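PlzA (Borrelia burgdorferi, PDB 7MIE) binds the bacterial second messenger cyclic di-GMP and probably acts as a signalling receptor, joining an N-terminal PilZ-like domain to a C-terminal PilZ domain. Local coordinates at residues Val70-Ser75 / Leu278-Phe283; Ser125-Ser130 / Tyr136-Leu141; Asn49-Leu54 / Gly156-Leu161. All coordinates share one frame; numbering follows the deposited sequence. Where two conformers were deposited one is given.

Contact 1 of 3, residues Val70-Ser75 / Leu278-Phe283; sequences VIYSIS and LIHDYF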
loop_
_atom_site.group_PDB
_atom_site.type_symbol
_atom_site.label_atom_id
_atom_site.label_comp_id
_atom_site.label_asym_id
_atom_site.label_seq_id
_atom_site.Cartn_x
_atom_site.Cartn_y
_atom_site.Cartn_z
ATOM N N VAL A 70 1.266 6.528 9.083
ATOM C CA VAL A 70 1.944 5.419 8.424
ATOM C C VAL A 70 1.834 5.697 6.925
ATOM O O VAL A 70 0.814 6.179 6.437
ATOM C CB VAL A 70 1.188 4.127 8.810
ATOM C CG1 VAL A 70 1.784 2.933 8.100
ATOM C CG2 VAL A 70 1.340 3.861 10.327
ATOM N N ILE A 71 2.887 5.340 6.170
ATOM C CA ILE A 71 2.826 5.571 4.738
ATOM C C ILE A 71 2.014 4.446 4.111
ATOM O O ILE A 71 2.294 3.248 4.330
ATOM C CB ILE A 71 4.250 5.604 4.143
ATOM C CG1 ILE A 71 5.169 6.592 4.858
ATOM C CG2 ILE A 71 4.210 5.835 2.634
ATOM C CD1 ILE A 71 6.642 6.580 4.388
ATOM N N TYR A 72 1.053 4.854 3.279
ATOM C CA TYR A 72 0.273 3.909 2.488
ATOM C C TYR A 72 0.933 3.678 1.117
ATOM O O TYR A 72 1.092 2.521 0.701
ATOM C CB TYR A 72 -1.125 4.501 2.278
ATOM C CG TYR A 72 -1.964 3.780 1.254
ATOM C CD1 TYR A 72 -2.694 2.647 1.598
ATOM C CD2 TYR A 72 -2.050 4.261 -0.046
ATOM C CE1 TYR A 72 -3.500 2.006 0.664
ATOM C CE2 TYR A 72 -2.848 3.636 -0.989
ATOM C CZ TYR A 72 -3.568 2.508 -0.628
ATOM O OH TYR A 72 -4.350 1.890 -1.559
ATOM N N SER A 73 1.294 4.767 0.432
ATOM C CA SER A 73 1.958 4.643 -0.873
ATOM C C SER A 73 2.833 5.857 -1.101
ATOM O O SER A 73 2.667 6.873 -0.414
ATOM C CB SER A 73 0.932 4.501 -2.023
ATOM O OG SER A 73 0.221 5.728 -2.240
ATOM N N ILE A 74 3.732 5.729 -2.085
ATOM C CA ILE A 74 4.641 6.812 -2.421
ATOM C C ILE A 74 4.624 7.046 -3.922
ATOM O O ILE A 74 4.492 6.089 -4.693
ATOM C CB ILE A 74 6.039 6.493 -1.867
ATOM C CG1 ILE A 74 6.980 7.698 -2.006
ATOM C CG2 ILE A 74 6.624 5.244 -2.542
ATOM C CD1 ILE A 74 8.208 7.582 -1.087
ATOM N N SER A 75 4.831 8.310 -4.306
ATOM C CA SER A 75 4.784 8.694 -5.708
ATOM C C SER A 75 5.984 9.602 -5.977
ATOM O O SER A 75 6.846 9.763 -5.114
ATOM C CB SER A 75 3.499 9.389 -6.026
ATOM O OG SER A 75 2.352 8.529 -5.866
ATOM N N LEU A 278 -6.198 -4.609 4.440
ATOM C CA LEU A 278 -5.830 -5.851 5.127
ATOM C C LEU A 278 -4.376 -6.230 4.796
ATOM O O LEU A 278 -3.616 -6.658 5.674
ATOM C CB LEU A 278 -6.798 -6.961 4.682
ATOM C CG LEU A 278 -6.413 -8.414 4.970
ATOM C CD1 LEU A 278 -6.715 -8.723 6.430
ATOM C CD2 LEU A 278 -7.243 -9.364 4.107
ATOM N N ILE A 279 -4.005 -6.119 3.518
ATOM C CA ILE A 279 -2.629 -6.424 3.121
ATOM C C ILE A 279 -1.658 -5.383 3.681
ATOM O O ILE A 279 -0.609 -5.734 4.246
ATOM C CB ILE A 279 -2.511 -6.545 1.587
ATOM C CG1 ILE A 279 -3.476 -7.623 1.060
ATOM C CG2 ILE A 279 -1.052 -6.852 1.178
ATOM C CD1 ILE A 279 -3.216 -9.031 1.616
ATOM N N HIS A 280 -2.016 -4.107 3.566
ATOM C CA HIS A 280 -1.169 -3.071 4.142
ATOM C C HIS A 280 -0.945 -3.308 5.645
ATOM O O HIS A 280 0.194 -3.217 6.100
ATOM C CB HIS A 280 -1.818 -1.701 3.873
ATOM C CG HIS A 280 -0.923 -0.595 4.341
ATOM N ND1 HIS A 280 -1.032 -0.069 5.626
ATOM C CD2 HIS A 280 0.056 0.087 3.714
ATOM C CE1 HIS A 280 -0.151 0.910 5.757
ATOM N NE2 HIS A 280 0.529 1.010 4.622
ATOM N N ASP A 281 -2.017 -3.649 6.382
ATOM C CA ASP A 281 -1.933 -3.888 7.826
ATOM C C ASP A 281 -0.927 -4.999 8.124
ATOM O O ASP A 281 -0.189 -4.937 9.115
ATOM C CB ASP A 281 -3.318 -4.226 8.395
ATOM C CG ASP A 281 -3.245 -4.662 9.849
ATOM O OD1 ASP A 281 -3.052 -3.760 10.715
ATOM O OD2 ASP A 281 -3.332 -5.900 10.104
ATOM N N TYR A 282 -0.895 -6.048 7.285
ATOM C CA TYR A 282 0.001 -7.158 7.527
ATOM C C TYR A 282 1.456 -6.678 7.582
ATOM O O TYR A 282 2.248 -7.127 8.414
ATOM C CB TYR A 282 -0.166 -8.222 6.434
ATOM C CG TYR A 282 0.887 -9.296 6.550
ATOM C CD1 TYR A 282 0.696 -10.376 7.405
ATOM C CD2 TYR A 282 2.059 -9.248 5.807
ATOM C CE1 TYR A 282 1.662 -11.359 7.530
ATOM C CE2 TYR A 282 3.055 -10.201 5.953
ATOM C CZ TYR A 282 2.845 -11.265 6.811
ATOM O OH TYR A 282 3.812 -12.234 6.879
ATOM N N PHE A 283 1.814 -5.738 6.702
ATOM C CA PHE A 283 3.179 -5.209 6.608
ATOM C C PHE A 283 3.489 -4.191 7.716
ATOM O O PHE A 283 4.662 -3.909 7.955
ATOM C CB PHE A 283 3.453 -4.654 5.203
ATOM C CG PHE A 283 3.444 -5.713 4.128
ATOM C CD1 PHE A 283 4.367 -6.749 4.136
ATOM C CD2 PHE A 283 2.525 -5.684 3.092
ATOM C CE1 PHE A 283 4.344 -7.750 3.174
ATOM C CE2 PHE A 283 2.523 -6.666 2.110
ATOM C CZ PHE A 283 3.405 -7.719 2.161
#
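His280 reaches from the C-terminal helix to the strand of Val70-Ser75 and there donates a hydrogen bond to the backbone of Ile71, a compact case of one polar side chain joining two parts of a fold that are distant in sequence. Its CB leaves the helix toward the strand, and CG stands anti to the backbone N (chi1 -175°), which extends the imidazole across the interval between the two backbones. The contacts are made by the three ring atoms farthest from the helix. His280 CD2 lies 4.3 Å from Tyr72 CD1, where the two rings meet obliquely, their planes inclined by 36°. His280 CE1, on the other flank, rests 3.7 Å from Val70 CG1, the methyl near the plane of the imidazole at its edge. At the tip His280 NE2 donates to Ile71 O over 2.9 Å. The bond is nearly straight, 163° at the hydrogen, and the carbonyl oxygen sits in the imidazole plane, whereas the donor is tilted from the carbonyl plane. The bond shows that NE2 carries a proton. His280 NE2 also lies 3.6 Å from Tyr72 CA. Ile71 O receives a second, weak hydrogen bond from Asn56 ND2, and Ile82 of strand 78-84 touches the His280 side chain. Tyr72 packs in addition on Thr276 and Met277, about one helical turn earlier. The strand is irregular just here: a classic beta bulge sets Tyr72 and Ser73 together opposite Lys80 of strand 78-84. This is a buried helix-on-sheet contact, with the helix at the C-terminal end of the chain docked on the antiparallel sheet of the PilZN3 region.

Contact 2 of 3, residues Ser125-Ser130 / Tyr136-Leu141; sequences SASAYS and YNLLTL. With EDO (1,2-ethanediol), chain F.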
loop_
_atom_site.group_PDB
_atom_site.type_symbol
_atom_site.label_atom_id
_atom_site.label_comp_id
_atom_site.label_asym_id
_atom_site.label_seq_id
_atom_site.Cartn_x
_atom_site.Cartn_y
_atom_site.Cartn_z
ATOM N N SER A 125 -5.678 15.992 -1.329
ATOM C CA SER A 125 -6.918 15.247 -1.276
ATOM C C SER A 125 -6.928 14.436 0.007
ATOM O O SER A 125 -5.852 14.207 0.562
ATOM C CB SER A 125 -6.972 14.277 -2.473
ATOM O OG SER A 125 -8.286 13.698 -2.520
ATOM N N ALA A 126 -8.117 13.986 0.446
ATOM C CA ALA A 126 -8.267 13.128 1.611
ATOM C C ALA A 126 -9.513 12.270 1.441
ATOM O O ALA A 126 -10.483 12.680 0.769
ATOM C CB ALA A 126 -8.402 13.994 2.851
ATOM N N SER A 127 -9.438 11.053 1.981
ATOM C CA SER A 127 -10.615 10.207 2.060
ATOM C C SER A 127 -10.804 9.713 3.481
ATOM O O SER A 127 -9.888 9.797 4.325
ATOM C CB SER A 127 -10.547 9.029 1.103
ATOM O OG SER A 127 -9.419 8.237 1.409
ATOM N N ALA A 128 -12.003 9.167 3.726
ATOM C CA ALA A 128 -12.321 8.602 5.028
ATOM C C ALA A 128 -12.727 7.131 4.882
ATOM O O ALA A 128 -13.452 6.793 3.942
ATOM C CB ALA A 128 -13.460 9.424 5.618
ATOM N N TYR A 129 -12.265 6.268 5.788
ATOM C CA TYR A 129 -12.647 4.848 5.770
ATOM C C TYR A 129 -12.601 4.284 7.188
ATOM O O TYR A 129 -12.023 4.921 8.080
ATOM C CB TYR A 129 -11.717 4.037 4.845
ATOM C CG TYR A 129 -10.277 3.932 5.305
ATOM C CD1 TYR A 129 -9.367 4.955 5.031
ATOM C CD2 TYR A 129 -9.804 2.819 5.978
ATOM C CE1 TYR A 129 -8.043 4.864 5.451
ATOM C CE2 TYR A 129 -8.489 2.732 6.434
ATOM C CZ TYR A 129 -7.599 3.760 6.141
ATOM O OH TYR A 129 -6.285 3.699 6.559
ATOM N N SER A 130 -13.123 3.047 7.358
ATOM C CA SER A 130 -13.183 2.338 8.639
ATOM C C SER A 130 -12.320 1.081 8.683
ATOM O O SER A 130 -12.165 0.396 7.684
ATOM C CB SER A 130 -14.589 1.930 8.963
ATOM O OG SER A 130 -15.377 3.091 9.048
ATOM N N TYR A 136 -10.411 6.253 10.024
ATOM C CA TYR A 136 -9.124 6.721 9.543
ATOM C C TYR A 136 -9.319 7.681 8.387
ATOM O O TYR A 136 -10.352 7.682 7.704
ATOM C CB TYR A 136 -8.245 5.544 9.062
ATOM C CG TYR A 136 -7.850 4.607 10.175
ATOM C CD1 TYR A 136 -6.707 4.829 10.931
ATOM C CD2 TYR A 136 -8.676 3.559 10.527
ATOM C CE1 TYR A 136 -6.377 4.000 11.995
ATOM C CE2 TYR A 136 -8.372 2.728 11.602
ATOM C CZ TYR A 136 -7.210 2.942 12.328
ATOM O OH TYR A 136 -6.910 2.126 13.387
ATOM N N ASN A 137 -8.274 8.488 8.150
ATOM C CA ASN A 137 -8.191 9.273 6.923
ATOM C C ASN A 137 -6.941 8.859 6.156
ATOM O O ASN A 137 -5.896 8.582 6.745
ATOM C CB ASN A 137 -8.086 10.788 7.172
ATOM C CG ASN A 137 -9.334 11.375 7.821
ATOM O OD1 ASN A 137 -9.231 12.041 8.863
ATOM N ND2 ASN A 137 -10.511 11.200 7.225
ATOM N N LEU A 138 -7.083 8.882 4.825
ATOM C CA LEU A 138 -5.944 8.674 3.917
ATOM C C LEU A 138 -5.698 10.023 3.241
ATOM O O LEU A 138 -6.606 10.550 2.578
ATOM C CB LEU A 138 -6.337 7.604 2.892
ATOM C CG LEU A 138 -5.245 7.236 1.866
ATOM C CD1 LEU A 138 -4.075 6.546 2.551
ATOM C CD2 LEU A 138 -5.802 6.314 0.804
ATOM N N LEU A 139 -4.507 10.614 3.434
ATOM C CA LEU A 139 -4.187 11.974 2.997
ATOM C C LEU A 139 -3.139 11.957 1.891
ATOM O O LEU A 139 -2.016 11.501 2.149
ATOM C CB LEU A 139 -3.557 12.749 4.158
ATOM C CG LEU A 139 -4.506 13.393 5.171
ATOM C CD1 LEU A 139 -5.256 12.336 5.952
ATOM C CD2 LEU A 139 -3.742 14.309 6.115
ATOM N N THR A 140 -3.463 12.589 0.749
ATOM C CA THR A 140 -2.476 12.737 -0.311
ATOM C C THR A 140 -1.768 14.067 -0.084
ATOM O O THR A 140 -2.442 15.122 -0.063
ATOM C CB THR A 140 -3.176 12.705 -1.676
ATOM O OG1 THR A 140 -3.938 11.505 -1.866
ATOM C CG2 THR A 140 -2.199 12.910 -2.830
ATOM N N LEU A 141 -0.454 14.017 0.093
ATOM C CA LEU A 141 0.354 15.176 0.435
ATOM C C LEU A 141 1.420 15.378 -0.639
ATOM O O LEU A 141 2.190 14.457 -0.915
ATOM C CB LEU A 141 1.010 14.942 1.799
ATOM C CG LEU A 141 0.023 14.833 2.967
ATOM C CD1 LEU A 141 0.705 14.148 4.142
ATOM C CD2 LEU A 141 -0.422 16.244 3.366
HETATM C C1 EDO F . -6.881 9.608 -0.587
HETATM O O1 EDO F . -6.039 10.729 -0.275
HETATM C C2 EDO F . -7.968 9.796 -1.553
HETATM O O2 EDO F . -8.152 11.164 -1.864
#
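A beta hairpin, strands 119-131 and 134-143, carries this contact, and Tyr129 and Tyr136 form a hydrogen-bonded pair toward its turn end. Tyr129 N donates to Tyr136 O at 3.1 Å, and Tyr136 N returns a bond to Tyr129 O. With CG between its backbone N and carbonyl carbon (chi1 67°), Tyr129 turns its ring across to the partner strand, where Tyr136 CB lies over one face, 3.8 Å from the centroid, in a CH-pi contact. The Tyr136 ring itself turns off the other way, nearly parallel to that of Tyr129 but displaced from it. Further along, Ser127 O accepts from Leu138 N at 3.0 Å and from Asn137 ND2 at 3.3 Å, the two donors coming from opposite faces of the carbonyl plane. The hairpin belongs to the larger antiparallel sheet, where strand 134-143 also pairs with strand 78-84. Its Ala126, Asn137 and Leu139 side meets helix 88-94, while on the other side Tyr129 packs on Leu273 and Met277 of helix 273-283. A 1,2-ethanediol molecule, probably from the crystallisation liquor, lies between Ser125 and Leu138: its O2 accepts from Ser125 OG at 2.6 Å, and its O1 donates to Leu138 O at 2.9 Å.

Contact 3 of 3, residues Asn49-Leu54 / Gly156-Leu161; sequences NSFLNL and GKLLDL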
loop_
_atom_site.group_PDB
_atom_site.type_symbol
_atom_site.label_atom_id
_atom_site.label_comp_id
_atom_site.label_asym_id
_atom_site.label_seq_id
_atom_site.Cartn_x
_atom_site.Cartn_y
_atom_site.Cartn_z
ATOM N N ASN A 49 10.071 -0.877 1.694
ATOM C CA ASN A 49 10.696 -0.045 2.714
ATOM C C ASN A 49 12.188 -0.353 2.823
ATOM O O ASN A 49 12.974 0.567 2.978
ATOM C CB ASN A 49 10.016 -0.173 4.078
ATOM C CG ASN A 49 8.671 0.549 4.044
ATOM O OD1 ASN A 49 7.658 -0.034 3.666
ATOM N ND2 ASN A 49 8.652 1.845 4.307
ATOM N N SER A 50 12.547 -1.630 2.734
ATOM C CA SER A 50 13.940 -2.071 2.785
ATOM C C SER A 50 14.737 -1.487 1.623
ATOM O O SER A 50 15.830 -0.933 1.803
ATOM C CB SER A 50 14.008 -3.568 2.733
ATOM O OG SER A 50 13.713 -4.075 4.003
ATOM N N PHE A 51 14.199 -1.639 0.405
ATOM C CA PHE A 51 14.860 -1.093 -0.775
ATOM C C PHE A 51 15.074 0.412 -0.683
ATOM O O PHE A 51 16.171 0.936 -0.965
ATOM C CB PHE A 51 14.056 -1.487 -2.030
ATOM C CG PHE A 51 14.545 -0.879 -3.322
ATOM C CD1 PHE A 51 15.803 -1.205 -3.839
ATOM C CD2 PHE A 51 13.744 -0.027 -4.071
ATOM C CE1 PHE A 51 16.241 -0.627 -5.031
ATOM C CE2 PHE A 51 14.171 0.518 -5.281
ATOM C CZ PHE A 51 15.428 0.216 -5.778
ATOM N N LEU A 52 13.990 1.141 -0.294
ATOM C CA LEU A 52 14.061 2.598 -0.255
ATOM C C LEU A 52 14.819 3.085 0.984
ATOM O O LEU A 52 15.188 4.249 1.000
ATOM C CB LEU A 52 12.640 3.194 -0.217
ATOM C CG LEU A 52 11.725 2.893 -1.407
ATOM C CD1 LEU A 52 10.359 3.614 -1.191
ATOM C CD2 LEU A 52 12.320 3.376 -2.736
ATOM N N ASN A 53 15.067 2.205 1.971
ATOM C CA ASN A 53 15.628 2.603 3.268
ATOM C C ASN A 53 14.755 3.720 3.863
ATOM O O ASN A 53 15.248 4.787 4.232
ATOM C CB ASN A 53 17.060 3.151 3.139
ATOM C CG ASN A 53 17.760 3.236 4.492
ATOM O OD1 ASN A 53 17.259 2.743 5.478
ATOM N ND2 ASN A 53 18.933 3.832 4.523
ATOM N N LEU A 54 13.468 3.419 3.976
ATOM C CA LEU A 54 12.523 4.405 4.483
ATOM C C LEU A 54 11.625 3.701 5.490
ATOM O O LEU A 54 11.063 2.650 5.197
ATOM C CB LEU A 54 11.813 4.990 3.240
ATOM C CG LEU A 54 10.700 5.984 3.509
ATOM C CD1 LEU A 54 11.311 7.247 4.109
ATOM C CD2 LEU A 54 9.996 6.284 2.168
ATOM N N GLY A 156 11.021 6.056 -9.024
ATOM C CA GLY A 156 10.836 6.032 -10.476
ATOM C C GLY A 156 11.174 4.668 -11.079
ATOM O O GLY A 156 10.425 4.153 -11.927
ATOM N N LYS A 157 12.217 4.031 -10.560
ATOM C CA LYS A 157 12.559 2.699 -11.048
ATOM C C LYS A 157 11.465 1.685 -10.725
ATOM O O LYS A 157 11.170 0.784 -11.524
ATOM C CB LYS A 157 13.906 2.259 -10.460
ATOM C CG LYS A 157 15.080 3.069 -11.010
ATOM C CD LYS A 157 16.381 2.821 -10.274
ATOM C CE LYS A 157 17.600 3.214 -11.090
ATOM N NZ LYS A 157 18.827 2.701 -10.423
ATOM N N LEU A 158 10.878 1.785 -9.528
ATOM C CA LEU A 158 9.762 0.918 -9.168
ATOM C C LEU A 158 8.545 1.191 -10.042
ATOM O O LEU A 158 7.853 0.240 -10.438
ATOM C CB LEU A 158 9.363 1.129 -7.691
ATOM C CG LEU A 158 10.418 0.632 -6.683
ATOM C CD1 LEU A 158 10.077 1.188 -5.298
ATOM C CD2 LEU A 158 10.469 -0.892 -6.661
ATOM N N LEU A 159 8.301 2.466 -10.396
ATOM C CA LEU A 159 7.179 2.762 -11.284
ATOM C C LEU A 159 7.435 2.218 -12.707
ATOM O O LEU A 159 6.507 1.727 -13.315
ATOM C CB LEU A 159 6.888 4.269 -11.316
ATOM C CG LEU A 159 6.295 4.814 -10.021
ATOM C CD1 LEU A 159 6.468 6.317 -9.940
ATOM C CD2 LEU A 159 4.810 4.396 -9.918
ATOM N N ASP A 160 8.677 2.233 -13.187
ATOM C CA ASP A 160 8.990 1.589 -14.456
ATOM C C ASP A 160 8.634 0.110 -14.416
ATOM O O ASP A 160 8.044 -0.406 -15.361
ATOM C CB ASP A 160 10.495 1.635 -14.724
ATOM C CG ASP A 160 11.024 2.969 -15.188
ATOM O OD1 ASP A 160 10.213 3.816 -15.703
ATOM O OD2 ASP A 160 12.279 3.134 -15.084
ATOM N N LEU A 161 8.964 -0.553 -13.320
ATOM C CA LEU A 161 8.651 -1.980 -13.191
ATOM C C LEU A 161 7.144 -2.201 -13.102
ATOM O O LEU A 161 6.615 -3.138 -13.702
ATOM C CB LEU A 161 9.352 -2.552 -11.961
ATOM C CG LEU A 161 10.879 -2.501 -12.024
ATOM C CD1 LEU A 161 11.447 -3.121 -10.745
ATOM C CD2 LEU A 161 11.399 -3.261 -13.256
#
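Leu158 meets both Phe51 and Leu52, and the way three torsions bring these apolar groups together shows how two helices whose backbones stay well apart can still touch through their side chains. The nearest CA atoms, of Phe51 and Leu158, are 10.0 Å apart. Phe51 holds CG anti to its backbone N (chi1 174°), throwing the phenyl ring outward to the other helix. Its CE2 comes within 4.0 Å of Leu158 CG, which lies obliquely to the ring, and Phe51 CD2 approaches Leu158 CD1 at 4.1 Å. The side chains pass one another, and one side of the ring, CD2 and CE2, meets the branched end of the leucine. Leu158 is set differently: CG is anti to its carbonyl carbon (chi1 -69°), and the near-extended second torsion carries CD1 forward into the angle between Phe51 and Leu52. There Leu158 CD1 meets Leu52 CD2, also at 4.0 Å. Leu52 starts out across the line to its partner, but its end swings nearer, bringing a methyl to the contact. What joins the segments is apolar packing, van der Waals contact with burial of hydrocarbon surface. Just beyond, a Schellman motif closes the helix: Asn53, with positive phi, is its C-prime residue, Leu54 N bonds to Asn49 O at 3.1 Å, and Asn53 N makes a weak bond to Ser50 O. Asn49 ND2 also bridges this turn, donating to Leu54 O at 2.7 Å. Lys154, from the helix of Leu158, adds a polar link, bonding to Phe51 O and making a cation-pi contact with the Phe51 ring. The pair sits where helix 46-52 meets helix 149-164, with Ile42 of strand 42-43 against Leu158, and Leu54 resting on Ile71 and Ile74 of strand 65-74.

Overall arrangement
Contacts 1 and 3 are buried, whereas contact 2 lies largely at the surface, and their chemistry follows these places: one directed imidazole-to-carbonyl bond in contact 1, a ladder of backbone bonds in contact 2, and purely apolar touching between helices in contact 3. Contacts 1 and 2 share a sheet and meet directly, Tyr72 CB lying 3.6 Å from Leu138 CD1; helix 273-283, one side of contact 1, also packs on contact 2 through Tyr129. Contacts 1 and 3 adjoin by apolar packing, and their segments alternate along the chain. Contacts 2 and 3 remain apart, their nearest atoms about 12 Å distant, although strand 134-143 and helix 149-164 are successive in the chain.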